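Local coordinates for protein probable manganase-dependent inorganic pyrophosphatase (Clostridium perfringens, PDB 3L2B) that probably hydrolyses inorganic pyrophosphate to phosphate with manganese, its CBS-domain regulatory region binding the activator diadenosine tetraphosphate and the inhibitor AMP, at residues F100-L114 against I118-I132. Residues are numbered along the deposited sequence; the frame is centred on the assembly and turned at random.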
ATOM      1  N   PHE A 100      -6.084  -1.752 -20.316  1.00 47.02           N
ATOM      2  CA  PHE A 100      -7.410  -1.700 -19.713  1.00 45.63           C
ATOM      3  C   PHE A 100      -7.717  -0.255 -19.336  1.00 45.39           C
ATOM      4  O   PHE A 100      -7.138   0.279 -18.407  1.00 45.05           O
ATOM      5  CB  PHE A 100      -7.469  -2.635 -18.499  1.00 44.31           C
ATOM      6  CG  PHE A 100      -7.115  -4.043 -18.846  1.00 42.90           C
ATOM      7  CD1 PHE A 100      -8.031  -4.841 -19.495  1.00 42.10           C
ATOM      8  CD2 PHE A 100      -5.839  -4.542 -18.600  1.00 40.04           C
ATOM      9  CE1 PHE A 100      -7.691  -6.146 -19.909  1.00 44.90           C
ATOM     10  CE2 PHE A 100      -5.489  -5.834 -18.985  1.00 42.15           C
ATOM     11  CZ  PHE A 100      -6.409  -6.643 -19.651  1.00 42.86           C
ATOM     12  N   PRO A 101      -8.617   0.394 -20.076  1.00 45.62           N
ATOM     13  CA  PRO A 101      -8.543   1.857 -20.080  1.00 46.26           C
ATOM     14  C   PRO A 101      -9.418   2.603 -19.061  1.00 45.95           C
ATOM     15  O   PRO A 101      -9.220   3.804 -18.846  1.00 46.51           O
ATOM     16  CB  PRO A 101      -9.004   2.207 -21.492  1.00 46.94           C
ATOM     17  CG  PRO A 101     -10.011   1.157 -21.805  1.00 47.80           C
ATOM     18  CD  PRO A 101      -9.491  -0.116 -21.144  1.00 46.24           C
ATOM     19  N   GLY A 102     -10.384   1.923 -18.461  1.00 44.93           N
ATOM     20  CA  GLY A 102     -11.314   2.618 -17.555  1.00 44.70           C
ATOM     21  C   GLY A 102     -10.895   2.614 -16.096  1.00 43.73           C
ATOM     22  O   GLY A 102      -9.721   2.607 -15.757  1.00 42.56           O
ATOM     23  N   LYS A 103     -11.897   2.579 -15.238  1.00 43.71           N
ATOM     24  CA  LYS A 103     -11.689   2.564 -13.788  1.00 43.04           C
ATOM     25  C   LYS A 103     -12.025   1.205 -13.194  1.00 41.69           C
ATOM     26  O   LYS A 103     -12.873   0.488 -13.735  1.00 41.53           O
ATOM     27  CB  LYS A 103     -12.560   3.636 -13.126  1.00 44.27           C
ATOM     28  CG  LYS A 103     -14.105   3.490 -13.331  1.00 45.49           C
ATOM     29  CD  LYS A 103     -14.906   4.527 -12.476  1.00 49.69           C
ATOM     30  CE  LYS A 103     -16.431   4.590 -12.812  1.00 51.12           C
ATOM     31  NZ  LYS A 103     -16.729   4.507 -14.290  1.00 51.74           N
ATOM     32  N   VAL A 104     -11.357   0.871 -12.079  1.00 40.57           N
ATOM     33  CA  VAL A 104     -11.709  -0.310 -11.279  1.00 39.43           C
ATOM     34  C   VAL A 104     -12.907   0.015 -10.406  1.00 40.28           C
ATOM     35  O   VAL A 104     -12.966   1.042  -9.794  1.00 40.82           O
ATOM     36  CB  VAL A 104     -10.580  -0.808 -10.367  1.00 39.17           C
ATOM     37  CG1 VAL A 104     -10.977  -2.166  -9.737  1.00 36.03           C
ATOM     38  CG2 VAL A 104      -9.279  -0.937 -11.136  1.00 37.09           C
ATOM     39  N   VAL A 105     -13.863  -0.884 -10.392  1.00 40.72           N
ATOM     40  CA  VAL A 105     -15.103  -0.681  -9.707  1.00 41.96           C
ATOM     41  C   VAL A 105     -15.593  -2.015  -9.203  1.00 42.97           C
ATOM     42  O   VAL A 105     -15.578  -3.030  -9.927  1.00 43.97           O
ATOM     43  CB  VAL A 105     -16.187  -0.094 -10.636  1.00 42.46           C
ATOM     44  CG1 VAL A 105     -17.556  -0.109  -9.938  1.00 44.41           C
ATOM     45  CG2 VAL A 105     -15.861   1.335 -11.026  1.00 42.78           C
ATOM     46  N   VAL A 106     -16.012  -2.027  -7.957  1.00 43.82           N
ATOM     47  CA  VAL A 106     -16.658  -3.214  -7.403  1.00 45.17           C
ATOM     48  C   VAL A 106     -18.110  -3.179  -7.846  1.00 47.36           C
ATOM     49  O   VAL A 106     -18.830  -2.197  -7.611  1.00 47.98           O
ATOM     50  CB  VAL A 106     -16.566  -3.254  -5.871  1.00 45.39           C
ATOM     51  CG1 VAL A 106     -17.385  -4.427  -5.300  1.00 44.89           C
ATOM     52  CG2 VAL A 106     -15.097  -3.329  -5.444  1.00 43.35           C
ATOM     53  N   ALA A 107     -18.521  -4.244  -8.513  1.00 49.68           N
ATOM     54  CA  ALA A 107     -19.901  -4.383  -8.962  1.00 52.52           C
ATOM     55  C   ALA A 107     -20.730  -5.014  -7.847  1.00 55.41           C
ATOM     56  O   ALA A 107     -20.945  -6.224  -7.849  1.00 57.44           O
ATOM     57  CB  ALA A 107     -19.975  -5.229 -10.199  1.00 51.87           C
ATOM     58  N   ALA A 108     -21.166  -4.181  -6.905  1.00 57.81           N
ATOM     59  CA  ALA A 108     -21.948  -4.606  -5.721  1.00 60.26           C
ATOM     60  C   ALA A 108     -23.457  -4.485  -5.947  1.00 61.78           C
ATOM     61  O   ALA A 108     -24.261  -5.163  -5.314  1.00 62.72           O
ATOM     62  CB  ALA A 108     -21.540  -3.775  -4.472  1.00 60.58           C
ATOM     63  N   MET A 109     -23.818  -3.627  -6.881  1.00 62.94           N
ATOM     64  CA  MET A 109     -25.205  -3.223  -7.067  1.00 64.35           C
ATOM     65  C   MET A 109     -26.056  -4.367  -7.672  1.00 64.23           C
ATOM     66  O   MET A 109     -25.590  -5.499  -7.814  1.00 64.80           O
ATOM     67  CB  MET A 109     -25.260  -1.956  -7.941  1.00 64.90           C
ATOM     68  CG  MET A 109     -24.138  -0.920  -7.633  1.00 67.23           C
ATOM     69  SD  MET A 109     -22.672  -1.131  -8.716  1.00 72.90           S
ATOM     70  CE  MET A 109     -21.474   0.066  -8.118  1.00 71.04           C
ATOM     71  N   GLN A 110     -27.310  -4.060  -7.993  1.00 64.25           N
ATOM     72  CA  GLN A 110     -28.196  -4.982  -8.724  1.00 64.06           C
ATOM     73  C   GLN A 110     -28.005  -4.780 -10.224  1.00 63.00           C
ATOM     74  O   GLN A 110     -27.755  -3.665 -10.682  1.00 62.33           O
ATOM     75  CB  GLN A 110     -29.673  -4.755  -8.374  1.00 65.01           C
ATOM     76  CG  GLN A 110     -30.122  -5.394  -7.073  1.00 67.34           C
ATOM     77  CD  GLN A 110     -31.640  -5.409  -6.927  1.00 70.76           C
ATOM     78  OE1 GLN A 110     -32.335  -4.511  -7.411  1.00 72.26           O
ATOM     79  NE2 GLN A 110     -32.159  -6.428  -6.246  1.00 73.51           N
ATOM     80  N   ALA A 111     -28.175  -5.858 -10.979  1.00 62.15           N
ATOM     81  CA  ALA A 111     -27.883  -5.877 -12.431  1.00 61.72           C
ATOM     82  C   ALA A 111     -28.294  -4.591 -13.190  1.00 61.60           C
ATOM     83  O   ALA A 111     -27.536  -4.052 -13.996  1.00 61.86           O
ATOM     84  CB  ALA A 111     -28.518  -7.103 -13.085  1.00 61.87           C
ATOM     85  N   GLU A 112     -29.481  -4.088 -12.889  1.00 61.17           N
ATOM     86  CA  GLU A 112     -30.079  -2.965 -13.631  1.00 61.35           C
ATOM     87  C   GLU A 112     -29.387  -1.651 -13.303  1.00 59.61           C
ATOM     88  O   GLU A 112     -29.389  -0.719 -14.090  1.00 60.07           O
ATOM     89  CB  GLU A 112     -31.593  -2.831 -13.329  1.00 62.25           C
ATOM     90  CG  GLU A 112     -32.357  -4.167 -13.161  1.00 65.26           C
ATOM     91  CD  GLU A 112     -32.173  -4.790 -11.759  1.00 68.48           C
ATOM     92  OE1 GLU A 112     -32.645  -4.184 -10.761  1.00 70.17           O
ATOM     93  OE2 GLU A 112     -31.542  -5.880 -11.665  1.00 69.80           O
ATOM     94  N   SER A 113     -28.798  -1.602 -12.120  1.00 57.85           N
ATOM     95  CA  SER A 113     -28.151  -0.388 -11.598  1.00 57.32           C
ATOM     96  C   SER A 113     -26.696  -0.275 -12.022  1.00 55.91           C
ATOM     97  O   SER A 113     -26.083   0.787 -11.899  1.00 55.72           O
ATOM     98  CB  SER A 113     -28.221  -0.362 -10.067  1.00 57.44           C
ATOM     99  OG  SER A 113     -29.553  -0.592  -9.630  1.00 58.19           O
ATOM    100  N   LEU A 114     -26.145  -1.376 -12.521  1.00 54.25           N
ATOM    101  CA  LEU A 114     -24.710  -1.411 -12.869  1.00 53.60           C
ATOM    102  C   LEU A 114     -24.354  -0.325 -13.849  1.00 53.68           C
ATOM    103  O   LEU A 114     -23.293   0.265 -13.760  1.00 53.32           O
ATOM    104  CB  LEU A 114     -24.298  -2.766 -13.448  1.00 53.08           C
ATOM    105  CG  LEU A 114     -24.349  -3.913 -12.445  1.00 52.10           C
ATOM    106  CD1 LEU A 114     -24.248  -5.230 -13.197  1.00 53.05           C
ATOM    107  CD2 LEU A 114     -23.240  -3.758 -11.390  1.00 51.36           C
ATOM    108  N   ILE A 118     -20.769   1.931 -13.964  1.00 53.16           N
ATOM    109  CA  ILE A 118     -19.855   1.129 -14.748  1.00 51.86           C
ATOM    110  C   ILE A 118     -20.036   1.436 -16.218  1.00 51.93           C
ATOM    111  O   ILE A 118     -21.135   1.508 -16.733  1.00 52.48           O
ATOM    112  CB  ILE A 118     -20.028  -0.374 -14.441  1.00 51.60           C
ATOM    113  CG1 ILE A 118     -19.670  -0.643 -12.975  1.00 50.96           C
ATOM    114  CG2 ILE A 118     -19.154  -1.230 -15.390  1.00 49.98           C
ATOM    115  CD1 ILE A 118     -19.947  -2.051 -12.486  1.00 49.33           C
ATOM    116  N   SER A 119     -18.911   1.585 -16.874  1.00 51.23           N
ATOM    117  CA  SER A 119     -18.834   2.242 -18.161  1.00 51.74           C
ATOM    118  C   SER A 119     -17.886   1.457 -19.097  1.00 50.59           C
ATOM    119  O   SER A 119     -16.896   0.850 -18.644  1.00 47.96           O
ATOM    120  CB  SER A 119     -18.290   3.648 -17.888  1.00 52.43           C
ATOM    121  OG  SER A 119     -18.631   4.550 -18.896  1.00 57.15           O
ATOM    122  N   GLU A 120     -18.197   1.460 -20.390  1.00 50.35           N
ATOM    123  CA  GLU A 120     -17.326   0.788 -21.390  1.00 49.59           C
ATOM    124  C   GLU A 120     -15.851   1.034 -21.081  1.00 47.51           C
ATOM    125  O   GLU A 120     -15.403   2.165 -20.971  1.00 47.23           O
ATOM    126  CB  GLU A 120     -17.671   1.212 -22.848  1.00 51.26           C
ATOM    127  CG  GLU A 120     -16.586   0.816 -23.909  1.00 53.87           C
ATOM    128  CD  GLU A 120     -17.111   0.675 -25.342  1.00 57.71           C
ATOM    129  OE1 GLU A 120     -18.297   0.943 -25.596  1.00 59.57           O
ATOM    130  OE2 GLU A 120     -16.326   0.272 -26.226  1.00 61.32           O
ATOM    131  N   GLY A 121     -15.105  -0.054 -20.923  1.00 46.02           N
ATOM    132  CA  GLY A 121     -13.659   0.018 -20.692  1.00 44.63           C
ATOM    133  C   GLY A 121     -13.229  -0.146 -19.256  1.00 43.15           C
ATOM    134  O   GLY A 121     -12.026  -0.311 -18.942  1.00 41.84           O
ATOM    135  N   ASP A 122     -14.207  -0.106 -18.367  1.00 42.69           N
ATOM    136  CA  ASP A 122     -13.915  -0.242 -16.938  1.00 42.39           C
ATOM    137  C   ASP A 122     -13.394  -1.634 -16.593  1.00 42.29           C
ATOM    138  O   ASP A 122     -13.497  -2.588 -17.384  1.00 42.01           O
ATOM    139  CB  ASP A 122     -15.130   0.140 -16.072  1.00 42.46           C
ATOM    140  CG  ASP A 122     -15.320   1.655 -15.984  1.00 44.32           C
ATOM    141  OD1 ASP A 122     -14.405   2.439 -16.355  1.00 46.12           O
ATOM    142  OD2 ASP A 122     -16.400   2.072 -15.565  1.00 50.12           O
ATOM    143  N   ILE A 123     -12.800  -1.711 -15.412  1.00 41.90           N
ATOM    144  CA  ILE A 123     -12.440  -2.976 -14.788  1.00 41.98           C
ATOM    145  C   ILE A 123     -13.399  -3.232 -13.646  1.00 42.35           C
ATOM    146  O   ILE A 123     -13.446  -2.480 -12.648  1.00 44.04           O
ATOM    147  CB  ILE A 123     -10.999  -2.939 -14.267  1.00 41.28           C
ATOM    148  CG1 ILE A 123     -10.039  -2.626 -15.431  1.00 41.91           C
ATOM    149  CG2 ILE A 123     -10.612  -4.250 -13.651  1.00 40.72           C
ATOM    150  CD1 ILE A 123      -9.871  -1.189 -15.725  1.00 38.40           C
ATOM    151  N   ALA A 124     -14.160  -4.303 -13.786  1.00 42.43           N
ATOM    152  CA  ALA A 124     -15.220  -4.641 -12.834  1.00 42.17           C
ATOM    153  C   ALA A 124     -14.892  -5.844 -11.994  1.00 42.23           C
ATOM    154  O   ALA A 124     -14.592  -6.900 -12.493  1.00 43.20           O
ATOM    155  CB  ALA A 124     -16.540  -4.865 -13.559  1.00 41.91           C
ATOM    156  N   ILE A 125     -14.971  -5.662 -10.689  1.00 43.32           N
ATOM    157  CA  ILE A 125     -14.821  -6.756  -9.756  1.00 43.65           C
ATOM    158  C   ILE A 125     -16.202  -7.215  -9.370  1.00 45.09           C
ATOM    159  O   ILE A 125     -16.995  -6.441  -8.874  1.00 44.87           O
ATOM    160  CB  ILE A 125     -14.050  -6.330  -8.516  1.00 43.85           C
ATOM    161  CG1 ILE A 125     -12.618  -5.951  -8.901  1.00 41.38           C
ATOM    162  CG2 ILE A 125     -14.091  -7.434  -7.506  1.00 43.56           C
ATOM    163  CD1 ILE A 125     -11.913  -5.152  -7.838  1.00 42.06           C
ATOM    164  N   ALA A 126     -16.476  -8.490  -9.639  1.00 46.87           N
ATOM    165  CA  ALA A 126     -17.819  -9.060  -9.544  1.00 48.18           C
ATOM    166  C   ALA A 126     -17.813 -10.405  -8.872  1.00 49.98           C
ATOM    167  O   ALA A 126     -16.816 -11.122  -8.887  1.00 49.87           O
ATOM    168  CB  ALA A 126     -18.419  -9.223 -10.947  1.00 48.49           C
ATOM    169  N   GLY A 127     -18.964 -10.754  -8.315  1.00 52.22           N
ATOM    170  CA  GLY A 127     -19.166 -12.067  -7.711  1.00 55.12           C
ATOM    171  C   GLY A 127     -19.645 -13.139  -8.670  1.00 57.45           C
ATOM    172  O   GLY A 127     -19.516 -13.028  -9.886  1.00 56.95           O
ATOM    173  N   ASP A 128     -20.246 -14.154  -8.061  1.00 60.90           N
ATOM    174  CA  ASP A 128     -20.654 -15.418  -8.696  1.00 63.54           C
ATOM    175  C   ASP A 128     -21.895 -15.245  -9.571  1.00 64.40           C
ATOM    176  O   ASP A 128     -22.205 -16.096 -10.428  1.00 65.99           O
ATOM    177  CB  ASP A 128     -20.969 -16.452  -7.594  1.00 65.51           C
ATOM    178  CG  ASP A 128     -20.820 -17.891  -8.059  1.00 69.07           C
ATOM    179  OD1 ASP A 128     -20.918 -18.166  -9.280  1.00 72.36           O
ATOM    180  OD2 ASP A 128     -20.610 -18.760  -7.182  1.00 72.66           O
ATOM    181  N   ARG A 129     -22.617 -14.156  -9.346  1.00 64.07           N
ATOM    182  CA  ARG A 129     -23.900 -13.954 -10.016  1.00 64.56           C
ATOM    183  C   ARG A 129     -23.709 -13.852 -11.524  1.00 64.21           C
ATOM    184  O   ARG A 129     -23.012 -12.952 -12.007  1.00 64.06           O
ATOM    185  CB  ARG A 129     -24.606 -12.696  -9.470  1.00 64.45           C
ATOM    186  CG  ARG A 129     -25.022 -12.778  -7.985  1.00 66.84           C
ATOM    187  CD  ARG A 129     -25.878 -11.557  -7.565  1.00 70.22           C
ATOM    188  NE  ARG A 129     -27.088 -11.420  -8.397  1.00 73.09           N
ATOM    189  CZ  ARG A 129     -27.867 -10.338  -8.451  1.00 75.26           C
ATOM    190  NH1 ARG A 129     -27.599  -9.257  -7.718  1.00 76.03           N
ATOM    191  NH2 ARG A 129     -28.924 -10.338  -9.256  1.00 77.07           N
ATOM    192  N   ALA A 130     -24.331 -14.774 -12.263  1.00 64.46           N
ATOM    193  CA  ALA A 130     -24.252 -14.786 -13.746  1.00 64.04           C
ATOM    194  C   ALA A 130     -25.029 -13.626 -14.378  1.00 62.71           C
ATOM    195  O   ALA A 130     -24.702 -13.187 -15.484  1.00 63.05           O
ATOM    196  CB  ALA A 130     -24.745 -16.123 -14.330  1.00 65.02           C
ATOM    197  N   GLU A 131     -26.045 -13.139 -13.672  1.00 61.29           N
ATOM    198  CA  GLU A 131     -26.848 -12.010 -14.158  1.00 60.49           C
ATOM    199  C   GLU A 131     -25.958 -10.779 -14.223  1.00 58.31           C
ATOM    200  O   GLU A 131     -25.981 -10.045 -15.197  1.00 58.79           O
ATOM    201  CB  GLU A 131     -28.081 -11.726 -13.267  1.00 60.75           C
ATOM    202  CG  GLU A 131     -28.935 -10.536 -13.794  1.00 63.23           C
ATOM    203  CD  GLU A 131     -30.290 -10.332 -13.067  1.00 67.34           C
ATOM    204  OE1 GLU A 131     -30.427 -10.700 -11.869  1.00 68.79           O
ATOM    205  OE2 GLU A 131     -31.217  -9.771 -13.707  1.00 69.21           O
ATOM    206  N   ILE A 132     -25.172 -10.587 -13.164  1.00 56.17           N
ATOM    207  CA  ILE A 132     -24.255  -9.459 -13.048  1.00 53.94           C
ATOM    208  C   ILE A 132     -23.147  -9.591 -14.071  1.00 53.11           C
ATOM    209  O   ILE A 132     -22.796  -8.641 -14.765  1.00 52.08           O
ATOM    210  CB  ILE A 132     -23.619  -9.390 -11.624  1.00 54.16           C
ATOM    211  CG1 ILE A 132     -24.687  -9.023 -10.579  1.00 53.92           C
ATOM    212  CG2 ILE A 132     -22.500  -8.392 -11.573  1.00 51.74           C
ATOM    213  CD1 ILE A 132     -25.453  -7.752 -10.931  1.00 54.42           C
TER
HETATM  214  O   HOH W   1     -25.915  -7.579  -5.584  1.00 77.75           O
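Asp122 OD2 is gripped from opposite faces of its carboxylate plane. Lys103 NZ comes from one face, on the syn side, and makes a salt bridge of 2.8 Å to Asp122 OD2. Ser119 N comes from the other face, and its hydrogen bond to Asp122 OD2 spans the type II turn from Ser119 to Asp122. The second oxygen, Asp122 OD1, takes a nearly straight bond of 2.7 Å from Lys103 N, which lies above the carboxylate plane. Lys103 thus meets both oxygens, and its CG packs against the carboxylate. That wrap depends on chi1 of 60°, with CG between the backbone N and the carbonyl carbon, and on a bend at the last torsion. Together these bonds should fix the rotation of the carboxylate.

Beyond this clamp, strands 104-106 and 123-126 pair in parallel. Val105 bonds through N to Ile123 O and through O to Ile125 N. Ala107 N continues the pairing with a 2.7 Å bond to Ile125 O. On one sheet face, Val104 CG1 touches Ile125 CD1 at 3.7 Å, and Phe100 CB rests on Ile123 CD1. On the other face, Val105 CG1 meets Ile118 CG1 at 3.7 Å. Ile118 CD1 also reaches Ala107 CB and Leu114 CD2. Ile132 crosses Leu114 at about a right angle; its CD1 lies 3.6 Å from Leu114 CD1 and also presses on the backbone of Ala111.

The contact forms the 104-106 end of the DRTGG domain's mixed sheet, with strand 143-146 on the far side of 123-126. Helix 130-138 covers the face with Ile118 and Ala124 through Leu136. Helix 174-180 covers the Val106 and Ile125 face, where Phe175 of the second subunit also packs on Val104 and Val106.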